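Local coordinates for protein Csc2 (Thermofilum pendens, PDB 4TXD) that probably binds RNA as the Cas7-family protein of a type I-D CRISPR immune system and carries a bound zinc ion, at residues L80-G85 / E301-G306; R110-S115 / G342-L347; E252-A257 / W348-D353. One frame throughout, in Å; residues are numbered along the deposited sequence.

Contact 1 of 3, residues L80-G85 / E301-G306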
# COMPACT_ATOMS: atom_id res chain seq x y z
N LEU A 80 -21.63 6.58 -7.37
CA LEU A 80 -21.45 5.66 -8.45
C LEU A 80 -22.57 5.86 -9.45
O LEU A 80 -23.69 5.73 -9.09
CB LEU A 80 -21.55 4.23 -7.97
CG LEU A 80 -20.46 3.53 -7.21
CD1 LEU A 80 -20.92 2.12 -6.94
CD2 LEU A 80 -19.19 3.54 -7.99
N GLU A 81 -22.24 6.18 -10.68
CA GLU A 81 -23.20 6.23 -11.76
C GLU A 81 -23.18 4.90 -12.49
O GLU A 81 -22.11 4.38 -12.82
CB GLU A 81 -22.89 7.37 -12.73
CG GLU A 81 -23.99 8.41 -12.80
CD GLU A 81 -23.54 9.76 -12.32
OE1 GLU A 81 -22.43 10.18 -12.71
OE2 GLU A 81 -24.29 10.41 -11.56
N TYR A 82 -24.36 4.33 -12.71
CA TYR A 82 -24.47 3.04 -13.37
C TYR A 82 -25.76 2.98 -14.18
O TYR A 82 -26.47 3.99 -14.29
CB TYR A 82 -24.40 1.90 -12.34
CG TYR A 82 -25.56 1.85 -11.35
CD1 TYR A 82 -25.64 2.75 -10.29
CD2 TYR A 82 -26.54 0.87 -11.46
CE1 TYR A 82 -26.68 2.69 -9.38
CE2 TYR A 82 -27.58 0.79 -10.54
CZ TYR A 82 -27.66 1.70 -9.51
OH TYR A 82 -28.70 1.63 -8.60
N SER A 83 -26.04 1.82 -14.77
CA SER A 83 -27.14 1.71 -15.74
C SER A 83 -28.50 2.03 -15.13
O SER A 83 -29.32 2.71 -15.74
CB SER A 83 -27.17 0.30 -16.35
OG SER A 83 -27.49 -0.66 -15.35
N GLY A 84 -28.72 1.54 -13.92
CA GLY A 84 -29.99 1.75 -13.25
C GLY A 84 -30.13 3.06 -12.52
O GLY A 84 -31.18 3.33 -11.95
N GLY A 85 -29.09 3.89 -12.52
CA GLY A 85 -29.19 5.19 -11.89
C GLY A 85 -27.91 5.70 -11.25
O GLY A 85 -26.85 5.70 -11.88
N GLU A 301 -19.88 -1.17 -12.38
CA GLU A 301 -20.32 -2.40 -13.00
C GLU A 301 -21.04 -3.31 -12.06
O GLU A 301 -21.74 -4.17 -12.48
CB GLU A 301 -19.09 -3.19 -13.39
CG GLU A 301 -18.67 -3.10 -14.81
CD GLU A 301 -17.53 -4.06 -15.07
OE1 GLU A 301 -17.75 -5.26 -14.96
OE2 GLU A 301 -16.44 -3.60 -15.34
N ASN A 302 -20.77 -3.16 -10.78
CA ASN A 302 -21.27 -4.03 -9.75
C ASN A 302 -22.18 -3.35 -8.72
O ASN A 302 -22.47 -3.89 -7.72
CB ASN A 302 -20.11 -4.72 -9.04
CG ASN A 302 -19.48 -5.79 -9.87
OD1 ASN A 302 -20.00 -6.86 -9.98
ND2 ASN A 302 -18.34 -5.50 -10.45
N ALA A 303 -22.63 -2.16 -9.06
CA ALA A 303 -23.51 -1.39 -8.21
C ALA A 303 -24.70 -2.18 -7.70
O ALA A 303 -25.41 -2.76 -8.44
CB ALA A 303 -23.99 -0.17 -8.94
N GLY A 304 -24.90 -2.14 -6.41
CA GLY A 304 -26.06 -2.77 -5.79
C GLY A 304 -25.85 -4.23 -5.43
O GLY A 304 -26.71 -4.83 -4.77
N LYS A 305 -24.74 -4.81 -5.83
CA LYS A 305 -24.48 -6.21 -5.61
C LYS A 305 -23.68 -6.52 -4.36
O LYS A 305 -22.88 -5.76 -3.95
CB LYS A 305 -23.80 -6.83 -6.80
CG LYS A 305 -24.48 -6.61 -8.13
CD LYS A 305 -25.96 -6.79 -8.04
CE LYS A 305 -26.63 -6.57 -9.38
NZ LYS A 305 -28.09 -6.73 -9.33
N GLY A 306 -23.93 -7.69 -3.79
CA GLY A 306 -23.28 -8.12 -2.58
C GLY A 306 -22.01 -8.92 -2.78
O GLY A 306 -21.65 -9.20 -3.86

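Contact 2 of 3, residues R110-S115 / G342-L347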
# COMPACT_ATOMS: atom_id res chain seq x y z
N ARG A 110 8.56 -5.01 11.70
CA ARG A 110 8.86 -5.13 13.12
C ARG A 110 8.85 -6.60 13.55
O ARG A 110 9.69 -7.03 14.34
CB ARG A 110 7.88 -4.32 13.94
CG ARG A 110 8.19 -2.84 13.95
CD ARG A 110 7.02 -2.06 14.50
NE ARG A 110 7.30 -0.63 14.56
CZ ARG A 110 6.35 0.30 14.62
NH1 ARG A 110 5.07 -0.04 14.61
NH2 ARG A 110 6.69 1.59 14.69
N GLU A 111 7.91 -7.37 13.02
CA GLU A 111 7.83 -8.79 13.36
C GLU A 111 8.98 -9.58 12.73
O GLU A 111 9.44 -10.58 13.30
CB GLU A 111 6.48 -9.37 12.94
CG GLU A 111 5.35 -8.86 13.84
CD GLU A 111 3.97 -9.39 13.45
OE1 GLU A 111 3.87 -10.24 12.52
OE2 GLU A 111 3.00 -8.93 14.07
N TYR A 112 9.44 -9.13 11.57
CA TYR A 112 10.60 -9.74 10.95
C TYR A 112 11.79 -9.54 11.87
O TYR A 112 12.53 -10.49 12.18
CB TYR A 112 10.89 -9.15 9.57
CG TYR A 112 12.23 -9.59 9.01
CD1 TYR A 112 12.39 -10.87 8.47
CD2 TYR A 112 13.34 -8.74 9.03
CE1 TYR A 112 13.61 -11.29 7.96
CE2 TYR A 112 14.57 -9.15 8.52
CZ TYR A 112 14.69 -10.43 7.99
OH TYR A 112 15.90 -10.85 7.49
N ARG A 113 11.96 -8.30 12.31
CA ARG A 113 13.04 -7.94 13.21
C ARG A 113 13.05 -8.81 14.46
O ARG A 113 14.10 -9.27 14.91
CB ARG A 113 12.93 -6.47 13.62
CG ARG A 113 13.94 -6.03 14.66
CD ARG A 113 13.49 -4.77 15.34
NE ARG A 113 12.26 -5.00 16.10
CZ ARG A 113 11.33 -4.09 16.33
NH1 ARG A 113 11.47 -2.85 15.85
NH2 ARG A 113 10.24 -4.41 17.02
N ASP A 114 11.87 -9.04 15.02
CA ASP A 114 11.76 -9.80 16.26
C ASP A 114 11.87 -11.30 16.05
O ASP A 114 11.94 -12.06 17.01
CB ASP A 114 10.44 -9.46 16.95
CG ASP A 114 10.42 -8.05 17.47
OD1 ASP A 114 11.51 -7.46 17.60
OD2 ASP A 114 9.32 -7.54 17.75
N SER A 115 11.89 -11.74 14.80
CA SER A 115 12.10 -13.14 14.50
C SER A 115 13.59 -13.49 14.40
O SER A 115 13.95 -14.66 14.36
CB SER A 115 11.41 -13.52 13.21
OG SER A 115 12.22 -13.20 12.08
N GLY A 342 13.81 -15.49 4.84
CA GLY A 342 12.77 -15.52 3.83
C GLY A 342 12.69 -14.24 3.00
O GLY A 342 13.66 -13.48 2.92
N LEU A 343 11.54 -14.01 2.38
CA LEU A 343 11.34 -12.85 1.50
C LEU A 343 11.73 -11.49 2.12
O LEU A 343 12.21 -10.61 1.40
CB LEU A 343 9.88 -12.77 1.05
CG LEU A 343 9.55 -11.59 0.13
CD1 LEU A 343 9.48 -12.05 -1.32
CD2 LEU A 343 8.27 -10.89 0.56
N PHE A 344 11.53 -11.31 3.42
CA PHE A 344 11.77 -9.98 3.99
C PHE A 344 13.26 -9.67 4.08
O PHE A 344 13.65 -8.51 4.23
CB PHE A 344 11.12 -9.84 5.37
CG PHE A 344 9.72 -9.24 5.31
CD1 PHE A 344 8.80 -9.73 4.39
CD2 PHE A 344 9.35 -8.20 6.14
CE1 PHE A 344 7.51 -9.18 4.30
CE2 PHE A 344 8.06 -7.64 6.06
CZ PHE A 344 7.15 -8.14 5.14
N LYS A 345 14.09 -10.70 3.97
CA LYS A 345 15.52 -10.47 3.86
C LYS A 345 15.81 -9.85 2.49
O LYS A 345 16.55 -8.87 2.38
CB LYS A 345 16.31 -11.77 4.05
CG LYS A 345 17.83 -11.56 4.16
CD LYS A 345 18.55 -12.91 4.24
CE LYS A 345 20.06 -12.75 4.35
NZ LYS A 345 20.78 -14.06 4.42
N ASP A 346 15.21 -10.42 1.46
CA ASP A 346 15.41 -9.90 0.12
C ASP A 346 14.75 -8.52 -0.02
O ASP A 346 15.24 -7.68 -0.77
CB ASP A 346 14.88 -10.87 -0.91
CG ASP A 346 15.59 -12.20 -0.84
OD1 ASP A 346 16.84 -12.20 -0.83
OD2 ASP A 346 14.91 -13.24 -0.76
N LEU A 347 13.68 -8.30 0.73
CA LEU A 347 13.02 -7.00 0.76
C LEU A 347 13.96 -5.93 1.32
O LEU A 347 14.06 -4.83 0.79
CB LEU A 347 11.74 -7.07 1.60
CG LEU A 347 10.95 -5.76 1.71
CD1 LEU A 347 10.38 -5.32 0.35
CD2 LEU A 347 9.86 -5.87 2.80

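Contact 3 of 3, residues E252-A257 / W348-D353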
# COMPACT_ATOMS: atom_id res chain seq x y z
N GLU A 252 11.14 -7.71 -7.52
CA GLU A 252 10.38 -8.85 -7.12
C GLU A 252 10.02 -8.87 -5.65
O GLU A 252 8.87 -8.97 -5.34
CB GLU A 252 11.08 -10.14 -7.54
CG GLU A 252 10.47 -11.41 -7.00
CD GLU A 252 10.89 -12.65 -7.76
OE1 GLU A 252 11.46 -12.57 -8.85
OE2 GLU A 252 10.62 -13.73 -7.26
N PRO A 253 10.95 -8.75 -4.73
CA PRO A 253 10.52 -8.80 -3.33
C PRO A 253 9.70 -7.60 -2.87
O PRO A 253 8.91 -7.71 -1.93
CB PRO A 253 11.84 -8.87 -2.55
CG PRO A 253 12.87 -8.37 -3.47
CD PRO A 253 12.42 -8.69 -4.86
N GLU A 254 9.90 -6.45 -3.51
CA GLU A 254 9.10 -5.28 -3.18
C GLU A 254 7.64 -5.52 -3.60
O GLU A 254 6.70 -5.26 -2.82
CB GLU A 254 9.68 -4.04 -3.86
CG GLU A 254 11.02 -3.62 -3.25
CD GLU A 254 11.75 -2.55 -4.06
OE1 GLU A 254 11.25 -2.14 -5.13
OE2 GLU A 254 12.83 -2.14 -3.61
N LEU A 255 7.46 -6.04 -4.80
CA LEU A 255 6.14 -6.38 -5.30
C LEU A 255 5.44 -7.41 -4.42
O LEU A 255 4.29 -7.21 -4.02
CB LEU A 255 6.22 -6.93 -6.72
CG LEU A 255 4.87 -7.51 -7.14
CD1 LEU A 255 4.09 -6.51 -7.96
CD2 LEU A 255 5.03 -8.80 -7.90
N VAL A 256 6.13 -8.51 -4.13
CA VAL A 256 5.51 -9.57 -3.34
C VAL A 256 5.20 -9.09 -1.93
O VAL A 256 4.12 -9.38 -1.41
CB VAL A 256 6.40 -10.82 -3.29
CG1 VAL A 256 5.79 -11.86 -2.33
CG2 VAL A 256 6.56 -11.39 -4.69
N ALA A 257 6.13 -8.35 -1.32
CA ALA A 257 5.88 -7.82 0.02
C ALA A 257 4.71 -6.82 0.02
O ALA A 257 3.98 -6.71 1.01
CB ALA A 257 7.14 -7.16 0.59
N TRP A 348 14.62 -6.24 2.41
CA TRP A 348 15.57 -5.33 3.02
C TRP A 348 16.77 -5.09 2.08
O TRP A 348 17.16 -3.98 1.87
CB TRP A 348 16.01 -5.83 4.37
CG TRP A 348 15.40 -5.26 5.57
CD1 TRP A 348 14.69 -5.91 6.48
CD2 TRP A 348 15.48 -3.91 6.03
NE1 TRP A 348 14.30 -5.10 7.47
CE2 TRP A 348 14.78 -3.85 7.22
CE3 TRP A 348 16.08 -2.75 5.55
CZ2 TRP A 348 14.66 -2.70 7.94
CZ3 TRP A 348 15.95 -1.63 6.25
CH2 TRP A 348 15.25 -1.59 7.43
N ARG A 349 17.30 -6.14 1.50
CA ARG A 349 18.36 -6.00 0.48
C ARG A 349 17.93 -5.03 -0.63
O ARG A 349 18.71 -4.18 -1.07
CB ARG A 349 18.72 -7.34 -0.16
CG ARG A 349 19.60 -8.27 0.69
CD ARG A 349 19.74 -9.66 0.02
NE ARG A 349 20.15 -9.54 -1.37
CZ ARG A 349 19.44 -9.95 -2.42
NH1 ARG A 349 18.26 -10.54 -2.25
NH2 ARG A 349 19.90 -9.79 -3.64
N SER A 350 16.69 -5.18 -1.10
CA SER A 350 16.15 -4.32 -2.15
C SER A 350 16.00 -2.87 -1.69
O SER A 350 16.22 -1.93 -2.46
CB SER A 350 14.80 -4.86 -2.62
OG SER A 350 14.41 -4.27 -3.84
N SER A 351 15.65 -2.68 -0.44
CA SER A 351 15.40 -1.35 0.04
C SER A 351 16.69 -0.59 0.20
O SER A 351 16.77 0.53 -0.17
CB SER A 351 14.66 -1.36 1.37
OG SER A 351 14.18 -0.12 1.74
N ILE A 352 17.70 -1.24 0.75
CA ILE A 352 18.96 -0.58 0.95
C ILE A 352 19.60 -0.32 -0.40
O ILE A 352 20.27 0.65 -0.57
CB ILE A 352 19.86 -1.36 1.92
CG1 ILE A 352 20.97 -0.48 2.44
CG2 ILE A 352 20.38 -2.60 1.26
CD1 ILE A 352 20.46 0.56 3.39
N ASP A 353 19.33 -1.17 -1.36
CA ASP A 353 19.78 -0.96 -2.71
C ASP A 353 19.20 0.33 -3.29
O ASP A 353 19.90 1.14 -3.80
CB ASP A 353 19.40 -2.13 -3.58
CG ASP A 353 19.94 -2.01 -4.96
OD1 ASP A 353 21.13 -1.84 -5.12
OD2 ASP A 353 19.16 -2.10 -5.88

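Contact 1 of 3, residues L80-G85 / E301-G306
Y82, whose ring meets A303 across this contact, also begins a tight beta hairpin: Y82 N is hydrogen-bonded to G85 O at 3.0 Å, and G85 N returns to Y82 O at 3.2 Å. This type I turn joins strand 77-82 to strand 85-92. The ring leans back over it because CG stands between the backbone N and the carbonyl carbon (chi1 65°). G85 N lies 3.8 Å above the ring plane, over its centre, while G84 C covers the same face nearer the rim. Glycine suits both places: a CB on G84 would be crowded by Y82 CE2, and one on G85 would jam against the preceding carbonyl oxygen.

Over the opposite face of the tyrosine sits A303 CB, 3.6 Å from the ring centroid and 15° off the normal, a CH-pi contact made by a single methyl; its nearest ring atom is Y82 CG at 3.5 Å. From two residues earlier on the strand, L80 CD1 adds a looser apolar touch on A303 CB at 4.3 Å. Alanine suits the place because its methyl already touches the ring, and a longer side chain on the same bond would run into it. A303 is carried, with G304, at the centre of a type II turn from N302 to K305, closed by K305 N to N302 O at 3.1 Å. G304, with phi 88°, takes the place in that turn where a side chain is poorly tolerated.

Two turns meet at the edge of the antiparallel sheet, where 77-82 is the outermost strand at this end. The loop bearing A303 links helix 295-301 to helix 307-321; L80 also packs on Y296 and A299 of the former, while N302 faces away onto V310 and L314 of the latter.

Contact 2 of 3, residues R110-S115 / G342-L347
The ring of Y112 overlaps the CB of F344, a CH-pi contact at a helix-helix packing interface of this Cas7-family protein, where helix 94-115 meets the first turn of helix 343-365. F344 CB is 3.9 Å from the centroid of the Y112 ring, 27° off its normal, and its closest ring atom is Y112 CD1 at 3.5 Å. With CG anti to the backbone N (chi1 170°), the tyrosine reaches straight across to the facing helix. The two side chains slide past each other in opposite directions, and the phenylalanine ring, leading away from 110-115, lies against L108 and L109 one turn earlier in helix 94-115, with L347 CD2 over one of its faces.

Tyrosine suits this place because the ring fills a buried position while its hydroxyl is hydrogen-bonded to the carbonyl oxygen of P340. On the way Y112 OH passes K345 CB at 3.6 Å. The rest of the lysine extends to a cation-pi contact with W123, and its NZ is hydrogen-bonded to N341 OD1. On the tyrosine backbone, Y112 O accepts S115 N at 3.0 Å and S115 OG at 2.7 Å, the hydroxyl approaching in the carbonyl plane on a lone pair.

Contact 3 of 3, residues E252-A257 / W348-D353
The hydroxyl of S350 donates a hydrogen bond to the carboxylate of E254, with S350 OG 2.7 Å from E254 OE2. The hydroxyl does not come in flat: it stands 65° out of the carboxylate plane and so meets the oxygen from above. Beside this bond the glutamate stem packs on the serine, E254 CG coming within 3.5 Å of S350 OG, and P253 CG makes a van der Waals contact with S350 CB at 4.1 Å.

These residues lie where helix 252-263 faces helix 343-365, the two short segments 9.2 Å apart between axes, with 117° between their N-to-C directions. Serine suits such a crossing, being short and yet able to donate. Glutamate supplies the reach: CG is anti to the carbonyl carbon (chi1 -70°) and the chain then runs extended, which brings the acid to the serine although CB does not point there.

Further out, S350 OG also shares a hydrogen bond with T251 OG1, just before helix 252-263. The carboxylate holds two arginines, OE2 in a salt bridge with R45 and OE1 in one with R196. R45 reaches D353 as well, so one guanidinium lies between acids of both helices; E254 OE2 and D353 OD2 are 6.7 Å apart. S351 turns to another task, its OG bonding to F167 O beside the zinc ligands, and its side chain is about 5 Å from that of C168.

An alanine here, in place of E254, would probably deprive R196 of a carboxylate, leave R45 to D353, and remove the acceptor of the S350 hydroxyl, which would keep T251. With two arginines and a hydroxyl gathered round it, this buried carboxylate is likely to stay ionised, its charge neutralised inside the protein rather than by solvent.

Overall arrangement
From the N terminus, strand 77-82 supplies the first half of contact 1, helix 94-115 that of contact 2 and helix 252-263 that of contact 3. The partners follow in the same order, at 301-306, 342-347 and 348-353, so each loop opens before the previous one closes and all three cross; none nests. Contacts 1 and 2 each close a loop of more than 200 residues, contact 3 one of 90. Contact 1 fastens the sheet edge, about 42 and 38 Å between centres from contacts 2 and 3, across the chain's centre. Those two share helix 343-365 and touch, L347 CD1 lying 3.6 Å from P253 O, and join three helices near the zinc site.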